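PDB 3PNZ: phosphotriesterase family protein from Listeria monocytogenes serotype 4b str. H7858, which probably hydrolyses phosphorylated sugar lactones, using two zinc ions held at the mouth of an amidohydrolase-type barrel. Local coordinates for residues P183-A194 with Y210-N219; L16-C27 with K61-G72. One frame throughout, in Å; residues are numbered along the deposited sequence.

Contact 1 (P183-A194 with Y210-N219) and contact 2 (L16-C27 with K61-G72) each pair two parallel strands of the same barrel, and their centres lie about 15 Å apart. Each supplies two histidines to the metal centre: H22 and H24 hold one zinc ion, H187 and H215 the other, and the carboxylated K154 serves both ions while D272 completes the first site. The contacts touch directly across the barrel interior. H185 NE2 lies 2.9 Å from H22 ND1, a probable hydrogen bond, and H215 CE1 packs 3.8 Å from H22 NE2. A ligand of one zinc is therefore probably positioned in part by a residue of the contact that holds the other.

Contact 1 (P183-A194 with Y210-N219); sequences PIHSHTEAGTMA and YLSIGHMDRN
H187 and H215 meet obliquely, their ring planes at 75° and their centroids 4.8 Å apart. H187 ND1 and H215 NE2 lie 3.2 Å apart because both bind the same zinc ion. The far nitrogen of H187, NE2, donates to E189 OE1 at 2.8 Å from above the carboxylate plane; H215 ND1 is hydrogen-bonded to D238. Next along the chain, T188 turns its hydroxyl between backbone N and carbonyl carbon (chi1 62°), where OG1 donates to G214 O at 2.7 Å, while CG2 rests on I213 CG2. The parallel strands 184-186 and 211-213, joined through helix 194-203 as a beta-alpha-beta unit of the barrel, carry the two histidines just past their C-terminal ends. On them H185 ND1 gives a nearly straight bond to S212 OG (2.8 Å, 165° at the hydrogen), which donates to a water bonded to I184 O. Past the rings, A190 lies over one face of the R218 guanidinium, and N219 ND2 binds G191 O from above the carbonyl plane. With both nitrogens of H187 and of H215 engaged, one by zinc and one by a carboxylate, ring rotation is fixed, and the carboxylates probably strengthen the imidazoles as zinc donors.

Contact 2 (L16-C27 with K61-G72); sequences LGFTYSHEHIVC and KTIVDATAVDYG. With ZN (zinc ion), chain I.
H22 extends its ring anti to the backbone N (chi1 -177°), over A66, whereas H24 sets CG anti to its carbonyl carbon (chi1 -58°), bringing its ring beside T67; these two rotations bring NE2 of both histidines to one zinc ion, each at 2.1 Å, while H22 ND1 is hydrogen-bonded to H185. The methyl of A66 sits almost centrally over one face of the H22 ring, a CH-pi contact with CB 3.5 Å from the centroid. At the edge of the H24 ring, ND1 donates to T67 OG1 at 3.0 Å, close to the ring plane; over one face, toward the rim, lies Y71 CE2. C27 SG approaches the Y71 ring obliquely. T67 OG1 in turn donates a hydrogen bond to D65 OD1 on its syn lone pair (2.6 Å). The same oxygen takes T67 N on its anti side, closing an Asx turn, so T67 is the second-shell residue that orients H24, and D65, one shell further out, fixes T67. A water joins D65 OD2, T67 OG1 and I25 N.

Farther from the metal, I63 CG2 packs across E23 CB at 3.6 Å and also meets I25 CD1. At the opposite end T62 and T19 lie side by side, and T62 OG1 donates to L16 O at 2.7 Å, on a lone pair in the carbonyl plane. Between Y20 and E23 the pairing slips by one residue, a beta bulge where the chain turns a corner, and V64 CB fits against S21 O.

Carrying two metal ligands as His-X-His at the C-terminal end of the first barrel strand, with the neighbouring parallel strand as its support, is the hallmark of the amidohydrolase (beta/alpha)8 barrel and its phosphotriesterase family.

Contact 1 (P183-A194 with Y210-N219)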
loop_
_atom_site.group_PDB
_atom_site.type_symbol
_atom_site.label_atom_id
_atom_site.label_comp_id
_atom_site.label_asym_id
_atom_site.label_seq_id
_atom_site.Cartn_x
_atom_site.Cartn_y
_atom_site.Cartn_z
ATOM N N PRO A 183 -7.632 7.382 -5.069
ATOM C CA PRO A 183 -7.083 6.178 -5.703
ATOM C C PRO A 183 -7.401 4.966 -4.832
ATOM O O PRO A 183 -7.596 5.128 -3.625
ATOM C CB PRO A 183 -5.570 6.415 -5.690
ATOM C CG PRO A 183 -5.370 7.826 -5.365
ATOM C CD PRO A 183 -6.581 8.306 -4.619
ATOM N N ILE A 184 -7.442 3.782 -5.440
ATOM C CA ILE A 184 -7.813 2.553 -4.739
ATOM C C ILE A 184 -6.617 1.610 -4.749
ATOM O O ILE A 184 -5.918 1.488 -5.759
ATOM C CB ILE A 184 -9.005 1.850 -5.430
ATOM C CG1 ILE A 184 -10.210 2.793 -5.531
ATOM C CG2 ILE A 184 -9.400 0.589 -4.667
ATOM C CD1 ILE A 184 -11.223 2.366 -6.590
ATOM N N HIS A 185 -6.383 0.946 -3.618
ATOM C CA HIS A 185 -5.301 -0.036 -3.511
ATOM C C HIS A 185 -5.910 -1.326 -3.004
ATOM O O HIS A 185 -6.836 -1.302 -2.205
ATOM C CB HIS A 185 -4.234 0.454 -2.534
ATOM C CG HIS A 185 -3.032 -0.437 -2.448
ATOM N ND1 HIS A 185 -2.201 -0.664 -3.524
ATOM C CD2 HIS A 185 -2.503 -1.129 -1.411
ATOM C CE1 HIS A 185 -1.220 -1.473 -3.159
ATOM N NE2 HIS A 185 -1.383 -1.774 -1.883
ATOM N N SER A 186 -5.410 -2.462 -3.477
ATOM C CA SER A 186 -5.885 -3.729 -2.927
ATOM C C SER A 186 -4.745 -4.577 -2.373
ATOM O O SER A 186 -3.610 -4.505 -2.841
ATOM C CB SER A 186 -6.683 -4.520 -3.967
ATOM O OG SER A 186 -5.834 -5.085 -4.952
ATOM N N HIS A 187 -5.059 -5.353 -1.344
ATOM C CA HIS A 187 -4.174 -6.414 -0.897
ATOM C C HIS A 187 -4.619 -7.697 -1.586
ATOM O O HIS A 187 -5.794 -8.025 -1.557
ATOM C CB HIS A 187 -4.298 -6.591 0.614
ATOM C CG HIS A 187 -3.713 -7.871 1.117
ATOM N ND1 HIS A 187 -2.437 -7.956 1.622
ATOM C CD2 HIS A 187 -4.234 -9.120 1.193
ATOM C CE1 HIS A 187 -2.191 -9.204 1.992
ATOM N NE2 HIS A 187 -3.267 -9.930 1.743
ATOM N N THR A 188 -3.689 -8.395 -2.232
ATOM C CA THR A 188 -3.954 -9.758 -2.662
ATOM C C THR A 188 -3.112 -10.670 -1.781
ATOM O O THR A 188 -1.949 -10.373 -1.485
ATOM C CB THR A 188 -3.632 -10.022 -4.149
ATOM O OG1 THR A 188 -2.237 -9.819 -4.401
ATOM C CG2 THR A 188 -4.472 -9.130 -5.067
ATOM N N GLU A 189 -3.708 -11.765 -1.341
ATOM C CA GLU A 189 -2.985 -12.713 -0.504
ATOM C C GLU A 189 -2.187 -13.642 -1.416
ATOM O O GLU A 189 -2.761 -14.366 -2.234
ATOM C CB GLU A 189 -3.964 -13.510 0.350
ATOM C CG GLU A 189 -3.282 -14.379 1.390
ATOM C CD GLU A 189 -2.436 -13.579 2.365
ATOM O OE1 GLU A 189 -2.892 -12.502 2.817
ATOM O OE2 GLU A 189 -1.316 -14.034 2.690
ATOM N N ALA A 190 -0.864 -13.597 -1.295
ATOM C CA ALA A 190 0.013 -14.373 -2.176
ATOM C C ALA A 190 -0.266 -14.064 -3.642
ATOM O O ALA A 190 -0.094 -14.914 -4.511
ATOM C CB ALA A 190 -0.130 -15.884 -1.898
ATOM N N GLY A 191 -0.709 -12.844 -3.924
ATOM C CA GLY A 191 -0.919 -12.457 -5.309
ATOM C C GLY A 191 -2.100 -13.118 -5.998
ATOM O O GLY A 191 -2.176 -13.133 -7.230
ATOM N N THR A 192 -3.029 -13.663 -5.214
ATOM C CA THR A 192 -4.210 -14.306 -5.781
ATOM C C THR A 192 -5.447 -13.398 -5.831
ATOM O O THR A 192 -5.547 -12.407 -5.106
ATOM C CB THR A 192 -4.583 -15.581 -4.996
ATOM O OG1 THR A 192 -5.025 -15.218 -3.681
ATOM C CG2 THR A 192 -3.380 -16.518 -4.888
ATOM N N MET A 193 -6.369 -13.759 -6.718
ATOM C CA MET A 193 -7.720 -13.199 -6.784
ATOM C C MET A 193 -7.809 -11.833 -7.463
ATOM O O MET A 193 -8.854 -11.188 -7.407
ATOM C CB MET A 193 -8.377 -13.152 -5.402
ATOM C CG MET A 193 -8.421 -14.515 -4.694
ATOM S SD MET A 193 -9.119 -15.854 -5.719
ATOM C CE MET A 193 -10.852 -15.435 -5.684
ATOM N N ALA A 194 -6.743 -11.404 -8.132
ATOM C CA ALA A 194 -6.802 -10.094 -8.794
ATOM C C ALA A 194 -7.947 -10.000 -9.801
ATOM O O ALA A 194 -8.653 -8.993 -9.851
ATOM C CB ALA A 194 -5.476 -9.751 -9.458
ATOM N N TYR A 210 -7.834 3.150 -11.951
ATOM C CA TYR A 210 -7.866 3.819 -10.648
ATOM C C TYR A 210 -7.393 2.909 -9.519
ATOM O O TYR A 210 -7.399 3.302 -8.350
ATOM C CB TYR A 210 -9.288 4.279 -10.305
ATOM C CG TYR A 210 -9.875 5.348 -11.209
ATOM C CD1 TYR A 210 -9.120 5.960 -12.205
ATOM C CD2 TYR A 210 -11.197 5.739 -11.056
ATOM C CE1 TYR A 210 -9.689 6.943 -13.032
ATOM C CE2 TYR A 210 -11.772 6.721 -11.870
ATOM C CZ TYR A 210 -11.008 7.312 -12.854
ATOM O OH TYR A 210 -11.576 8.284 -13.663
ATOM N N LEU A 211 -7.020 1.685 -9.874
ATOM C CA LEU A 211 -6.647 0.672 -8.888
ATOM C C LEU A 211 -5.161 0.331 -8.985
ATOM O O LEU A 211 -4.634 0.189 -10.085
ATOM C CB LEU A 211 -7.458 -0.601 -9.152
ATOM C CG LEU A 211 -7.068 -1.861 -8.360
ATOM C CD1 LEU A 211 -7.446 -1.719 -6.889
ATOM C CD2 LEU A 211 -7.759 -3.080 -8.974
ATOM N N SER A 212 -4.480 0.212 -7.844
ATOM C CA SER A 212 -3.182 -0.466 -7.820
ATOM C C SER A 212 -3.350 -1.753 -7.027
ATOM O O SER A 212 -3.963 -1.760 -5.957
ATOM C CB SER A 212 -2.074 0.394 -7.206
ATOM O OG SER A 212 -2.430 0.835 -5.915
ATOM N N ILE A 213 -2.816 -2.836 -7.570
ATOM C CA ILE A 213 -2.990 -4.145 -6.957
ATOM C C ILE A 213 -1.699 -4.549 -6.255
ATOM O O ILE A 213 -0.647 -4.696 -6.883
ATOM C CB ILE A 213 -3.399 -5.177 -8.007
ATOM C CG1 ILE A 213 -4.685 -4.728 -8.706
ATOM C CG2 ILE A 213 -3.545 -6.586 -7.372
ATOM C CD1 ILE A 213 -5.093 -5.619 -9.841
ATOM N N GLY A 214 -1.788 -4.709 -4.940
ATOM C CA GLY A 214 -0.628 -5.046 -4.132
ATOM C C GLY A 214 -0.210 -6.504 -4.264
ATOM O O GLY A 214 -1.025 -7.372 -4.595
ATOM N N HIS A 215 1.082 -6.747 -4.029
ATOM C CA HIS A 215 1.659 -8.091 -3.912
ATOM C C HIS A 215 1.638 -8.922 -5.199
ATOM O O HIS A 215 1.599 -10.145 -5.153
ATOM C CB HIS A 215 1.026 -8.849 -2.729
ATOM C CG HIS A 215 0.883 -8.005 -1.505
ATOM N ND1 HIS A 215 1.886 -7.170 -1.061
ATOM C CD2 HIS A 215 -0.160 -7.821 -0.660
ATOM C CE1 HIS A 215 1.476 -6.522 0.016
ATOM N NE2 HIS A 215 0.240 -6.903 0.283
ATOM N N MET A 216 1.694 -8.261 -6.355
ATOM C CA MET A 216 1.748 -9.000 -7.613
ATOM C C MET A 216 3.031 -9.834 -7.753
ATOM O O MET A 216 3.068 -10.823 -8.489
ATOM C CB MET A 216 1.573 -8.040 -8.800
ATOM C CG MET A 216 0.151 -7.523 -8.956
ATOM S SD MET A 216 -1.005 -8.758 -9.587
ATOM C CE MET A 216 -1.579 -9.521 -8.064
ATOM N N ASP A 217 4.066 -9.452 -7.014
ATOM C CA ASP A 217 5.327 -10.188 -6.998
ATOM C C ASP A 217 5.212 -11.545 -6.302
ATOM O O ASP A 217 6.160 -12.329 -6.332
ATOM C CB ASP A 217 6.369 -9.383 -6.240
ATOM C CG ASP A 217 5.889 -9.023 -4.859
ATOM O OD1 ASP A 217 5.038 -8.125 -4.770
ATOM O OD2 ASP A 217 6.292 -9.682 -3.870
ATOM N N ARG A 218 4.077 -11.818 -5.662
ATOM C CA ARG A 218 3.913 -13.098 -4.963
ATOM C C ARG A 218 3.435 -14.212 -5.895
ATOM O O ARG A 218 3.480 -15.390 -5.534
ATOM C CB ARG A 218 2.954 -12.971 -3.773
ATOM C CG ARG A 218 3.476 -12.114 -2.612
ATOM C CD ARG A 218 4.594 -12.812 -1.816
ATOM N NE ARG A 218 4.172 -14.125 -1.331
ATOM C CZ ARG A 218 3.449 -14.322 -0.230
ATOM N NH1 ARG A 218 3.076 -13.290 0.516
ATOM N NH2 ARG A 218 3.096 -15.556 0.127
ATOM N N ASN A 219 2.974 -13.838 -7.085
ATOM C CA ASN A 219 2.420 -14.805 -8.036
ATOM C C ASN A 219 3.048 -14.496 -9.395
ATOM O O ASN A 219 2.473 -13.775 -10.216
ATOM C CB ASN A 219 0.897 -14.657 -8.046
ATOM C CG ASN A 219 0.188 -15.738 -8.825
ATOM O OD1 ASN A 219 0.810 -16.595 -9.458
ATOM N ND2 ASN A 219 -1.146 -15.704 -8.777
HETATM O O HOH W 1 -3.493 3.246 -5.328
HETATM O O HOH W 2 1.565 -13.790 3.033
#

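Contact 2 (L16-C27 with K61-G72)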
loop_
_atom_site.group_PDB
_atom_site.type_symbol
_atom_site.label_atom_id
_atom_site.label_comp_id
_atom_site.label_asym_id
_atom_site.label_seq_id
_atom_site.Cartn_x
_atom_site.Cartn_y
_atom_site.Cartn_z
ATOM N N LEU A 16 5.379 14.963 -5.997
ATOM C CA LEU A 16 5.465 13.647 -5.350
ATOM C C LEU A 16 6.910 13.126 -5.297
ATOM O O LEU A 16 7.367 12.630 -4.263
ATOM C CB LEU A 16 4.545 12.639 -6.051
ATOM C CG LEU A 16 4.194 11.380 -5.252
ATOM C CD1 LEU A 16 3.354 11.767 -4.059
ATOM C CD2 LEU A 16 3.438 10.380 -6.146
ATOM N N GLY A 17 7.629 13.245 -6.410
ATOM C CA GLY A 17 9.009 12.812 -6.490
ATOM C C GLY A 17 9.186 11.314 -6.300
ATOM O O GLY A 17 8.246 10.538 -6.513
ATOM N N PHE A 18 10.391 10.925 -5.897
ATOM C CA PHE A 18 10.762 9.522 -5.743
ATOM C C PHE A 18 9.936 8.872 -4.636
ATOM O O PHE A 18 9.961 9.317 -3.491
ATOM C CB PHE A 18 12.263 9.397 -5.441
ATOM C CG PHE A 18 12.774 7.994 -5.534
ATOM C CD1 PHE A 18 13.341 7.529 -6.707
ATOM C CD2 PHE A 18 12.676 7.139 -4.453
ATOM C CE1 PHE A 18 13.802 6.223 -6.803
ATOM C CE2 PHE A 18 13.139 5.838 -4.540
ATOM C CZ PHE A 18 13.699 5.381 -5.717
ATOM N N THR A 19 9.201 7.816 -4.981
ATOM C CA THR A 19 8.166 7.287 -4.096
ATOM C C THR A 19 8.262 5.776 -3.903
ATOM O O THR A 19 8.434 5.036 -4.875
ATOM C CB THR A 19 6.746 7.568 -4.670
ATOM O OG1 THR A 19 6.532 8.984 -4.785
ATOM C CG2 THR A 19 5.659 6.974 -3.769
ATOM N N TYR A 20 8.144 5.334 -2.654
ATOM C CA TYR A 20 7.886 3.922 -2.345
ATOM C C TYR A 20 6.382 3.747 -2.243
ATOM O O TYR A 20 5.739 4.399 -1.425
ATOM C CB TYR A 20 8.504 3.526 -0.996
ATOM C CG TYR A 20 10.008 3.314 -0.960
ATOM C CD1 TYR A 20 10.777 3.297 -2.116
ATOM C CD2 TYR A 20 10.651 3.116 0.253
ATOM C CE1 TYR A 20 12.159 3.102 -2.062
ATOM C CE2 TYR A 20 12.026 2.916 0.320
ATOM C CZ TYR A 20 12.774 2.906 -0.834
ATOM O OH TYR A 20 14.144 2.710 -0.747
ATOM N N SER A 21 5.825 2.841 -3.038
ATOM C CA SER A 21 4.373 2.754 -3.213
ATOM C C SER A 21 3.577 1.886 -2.226
ATOM O O SER A 21 2.353 1.877 -2.287
ATOM C CB SER A 21 4.047 2.318 -4.644
ATOM O OG SER A 21 4.404 3.326 -5.574
ATOM N N HIS A 22 4.247 1.162 -1.333
ATOM C CA HIS A 22 3.549 0.339 -0.344
ATOM C C HIS A 22 4.471 0.017 0.826
ATOM O O HIS A 22 5.323 -0.865 0.724
ATOM C CB HIS A 22 3.035 -0.972 -0.961
ATOM C CG HIS A 22 2.257 -1.826 -0.005
ATOM N ND1 HIS A 22 0.920 -2.112 -0.185
ATOM C CD2 HIS A 22 2.617 -2.438 1.149
ATOM C CE1 HIS A 22 0.495 -2.873 0.808
ATOM N NE2 HIS A 22 1.504 -3.084 1.631
ATOM N N GLU A 23 4.312 0.741 1.931
ATOM C CA GLU A 23 5.144 0.508 3.106
ATOM C C GLU A 23 4.341 0.541 4.394
ATOM O O GLU A 23 3.157 0.868 4.393
ATOM C CB GLU A 23 6.264 1.554 3.203
ATOM C CG GLU A 23 7.206 1.593 2.004
ATOM C CD GLU A 23 8.049 0.329 1.871
ATOM O OE1 GLU A 23 8.202 -0.399 2.878
ATOM O OE2 GLU A 23 8.573 0.080 0.763
ATOM N N HIS A 24 5.006 0.192 5.492
ATOM C CA HIS A 24 4.477 0.417 6.842
ATOM C C HIS A 24 5.557 1.110 7.646
ATOM O O HIS A 24 6.735 0.900 7.400
ATOM C CB HIS A 24 4.051 -0.898 7.490
ATOM C CG HIS A 24 3.024 -1.626 6.688
ATOM N ND1 HIS A 24 1.679 -1.358 6.789
ATOM C CD2 HIS A 24 3.153 -2.556 5.713
ATOM C CE1 HIS A 24 1.014 -2.115 5.935
ATOM N NE2 HIS A 24 1.887 -2.847 5.266
ATOM N N ILE A 25 5.159 1.969 8.581
ATOM C CA ILE A 25 6.130 2.826 9.256
ATOM C C ILE A 25 6.063 2.682 10.774
ATOM O O ILE A 25 7.047 2.313 11.422
ATOM C CB ILE A 25 5.933 4.301 8.858
ATOM C CG1 ILE A 25 6.000 4.442 7.340
ATOM C CG2 ILE A 25 7.002 5.172 9.515
ATOM C CD1 ILE A 25 5.591 5.830 6.833
ATOM N N VAL A 26 4.898 2.968 11.337
ATOM C CA VAL A 26 4.648 2.714 12.751
ATOM C C VAL A 26 3.279 2.073 12.872
ATOM O O VAL A 26 2.266 2.675 12.501
ATOM C CB VAL A 26 4.667 4.021 13.590
ATOM C CG1 VAL A 26 4.512 3.702 15.078
ATOM C CG2 VAL A 26 5.951 4.793 13.344
ATOM N N CYS A 27 3.236 0.845 13.377
ATOM C CA CYS A 27 1.967 0.141 13.469
ATOM C C CYS A 27 2.031 -0.988 14.481
ATOM O O CYS A 27 3.071 -1.624 14.655
ATOM C CB CYS A 27 1.535 -0.390 12.097
ATOM S SG CYS A 27 2.792 -1.378 11.244
ATOM N N LYS A 61 11.417 10.949 -1.561
ATOM C CA LYS A 61 10.535 12.088 -1.305
ATOM C C LYS A 61 9.218 11.710 -0.633
ATOM O O LYS A 61 8.710 12.448 0.217
ATOM C CB LYS A 61 10.257 12.843 -2.610
ATOM C CG LYS A 61 11.487 13.495 -3.216
ATOM C CD LYS A 61 12.128 14.450 -2.212
ATOM C CE LYS A 61 13.208 15.316 -2.850
ATOM N NZ LYS A 61 14.351 14.523 -3.378
ATOM N N THR A 62 8.669 10.556 -1.007
ATOM C CA THR A 62 7.350 10.156 -0.551
ATOM C C THR A 62 7.281 8.672 -0.206
ATOM O O THR A 62 7.856 7.844 -0.902
ATOM C CB THR A 62 6.297 10.434 -1.639
ATOM O OG1 THR A 62 6.294 11.836 -1.944
ATOM C CG2 THR A 62 4.900 9.995 -1.187
ATOM N N ILE A 63 6.570 8.364 0.867
ATOM C CA ILE A 63 6.220 6.986 1.193
ATOM C C ILE A 63 4.714 6.835 1.271
ATOM O O ILE A 63 4.034 7.593 1.971
ATOM C CB ILE A 63 6.843 6.538 2.533
ATOM C CG1 ILE A 63 8.369 6.525 2.433
ATOM C CG2 ILE A 63 6.300 5.162 2.945
ATOM C CD1 ILE A 63 9.052 6.292 3.769
ATOM N N VAL A 64 4.187 5.864 0.532
ATOM C CA VAL A 64 2.786 5.503 0.649
ATOM C C VAL A 64 2.665 4.484 1.776
ATOM O O VAL A 64 3.174 3.367 1.676
ATOM C CB VAL A 64 2.224 4.919 -0.665
ATOM C CG1 VAL A 64 0.751 4.572 -0.501
ATOM C CG2 VAL A 64 2.400 5.924 -1.801
ATOM N N ASP A 65 2.005 4.892 2.853
ATOM C CA ASP A 65 1.856 4.071 4.047
ATOM C C ASP A 65 0.556 3.297 3.956
ATOM O O ASP A 65 -0.522 3.869 4.058
ATOM C CB ASP A 65 1.842 4.975 5.278
ATOM C CG ASP A 65 1.719 4.200 6.577
ATOM O OD1 ASP A 65 1.327 3.010 6.547
ATOM O OD2 ASP A 65 2.013 4.790 7.635
ATOM N N ALA A 66 0.657 1.984 3.770
ATOM C CA ALA A 66 -0.511 1.175 3.466
ATOM C C ALA A 66 -1.225 0.645 4.712
ATOM O O ALA A 66 -2.117 -0.194 4.608
ATOM C CB ALA A 66 -0.113 0.015 2.541
ATOM N N THR A 67 -0.851 1.158 5.880
ATOM C CA THR A 67 -1.441 0.701 7.136
ATOM C C THR A 67 -2.914 1.087 7.212
ATOM O O THR A 67 -3.254 2.279 7.227
ATOM C CB THR A 67 -0.696 1.291 8.355
ATOM O OG1 THR A 67 0.715 1.063 8.215
ATOM C CG2 THR A 67 -1.202 0.670 9.654
ATOM N N ALA A 68 -3.777 0.076 7.269
ATOM C CA ALA A 68 -5.227 0.272 7.292
ATOM C C ALA A 68 -5.772 0.152 8.717
ATOM O O ALA A 68 -5.013 -0.104 9.645
ATOM C CB ALA A 68 -5.913 -0.732 6.367
ATOM N N VAL A 69 -7.085 0.305 8.888
ATOM C CA VAL A 69 -7.655 0.428 10.235
ATOM C C VAL A 69 -7.502 -0.847 11.068
ATOM O O VAL A 69 -7.410 -0.783 12.297
ATOM C CB VAL A 69 -9.141 0.857 10.201
ATOM C CG1 VAL A 69 -10.038 -0.305 9.773
ATOM C CG2 VAL A 69 -9.566 1.394 11.559
ATOM N N ASP A 70 -7.459 -1.993 10.392
ATOM C CA ASP A 70 -7.297 -3.287 11.059
ATOM C C ASP A 70 -5.831 -3.632 11.369
ATOM O O ASP A 70 -5.535 -4.696 11.919
ATOM C CB ASP A 70 -7.961 -4.402 10.228
ATOM C CG ASP A 70 -7.547 -4.377 8.753
ATOM O OD1 ASP A 70 -6.851 -3.434 8.322
ATOM O OD2 ASP A 70 -7.915 -5.319 8.016
ATOM N N TYR A 71 -4.916 -2.727 11.040
ATOM C CA TYR A 71 -3.494 -3.007 11.192
ATOM C C TYR A 71 -2.826 -2.106 12.240
ATOM O O TYR A 71 -1.611 -1.907 12.220
ATOM C CB TYR A 71 -2.779 -2.918 9.830
ATOM C CG TYR A 71 -1.598 -3.855 9.716
ATOM C CD1 TYR A 71 -1.789 -5.229 9.642
ATOM C CD2 TYR A 71 -0.301 -3.370 9.695
ATOM C CE1 TYR A 71 -0.714 -6.099 9.548
ATOM C CE2 TYR A 71 0.789 -4.237 9.602
ATOM C CZ TYR A 71 0.568 -5.601 9.529
ATOM O OH TYR A 71 1.636 -6.470 9.434
ATOM N N GLY A 72 -3.635 -1.566 13.152
ATOM C CA GLY A 72 -3.125 -0.847 14.312
ATOM C C GLY A 72 -2.342 0.415 14.006
ATOM O O GLY A 72 -1.172 0.539 14.357
HETATM ZN ZN ZN I . 1.486 -3.994 3.552
HETATM O O HOH W 3 2.559 2.867 9.472
#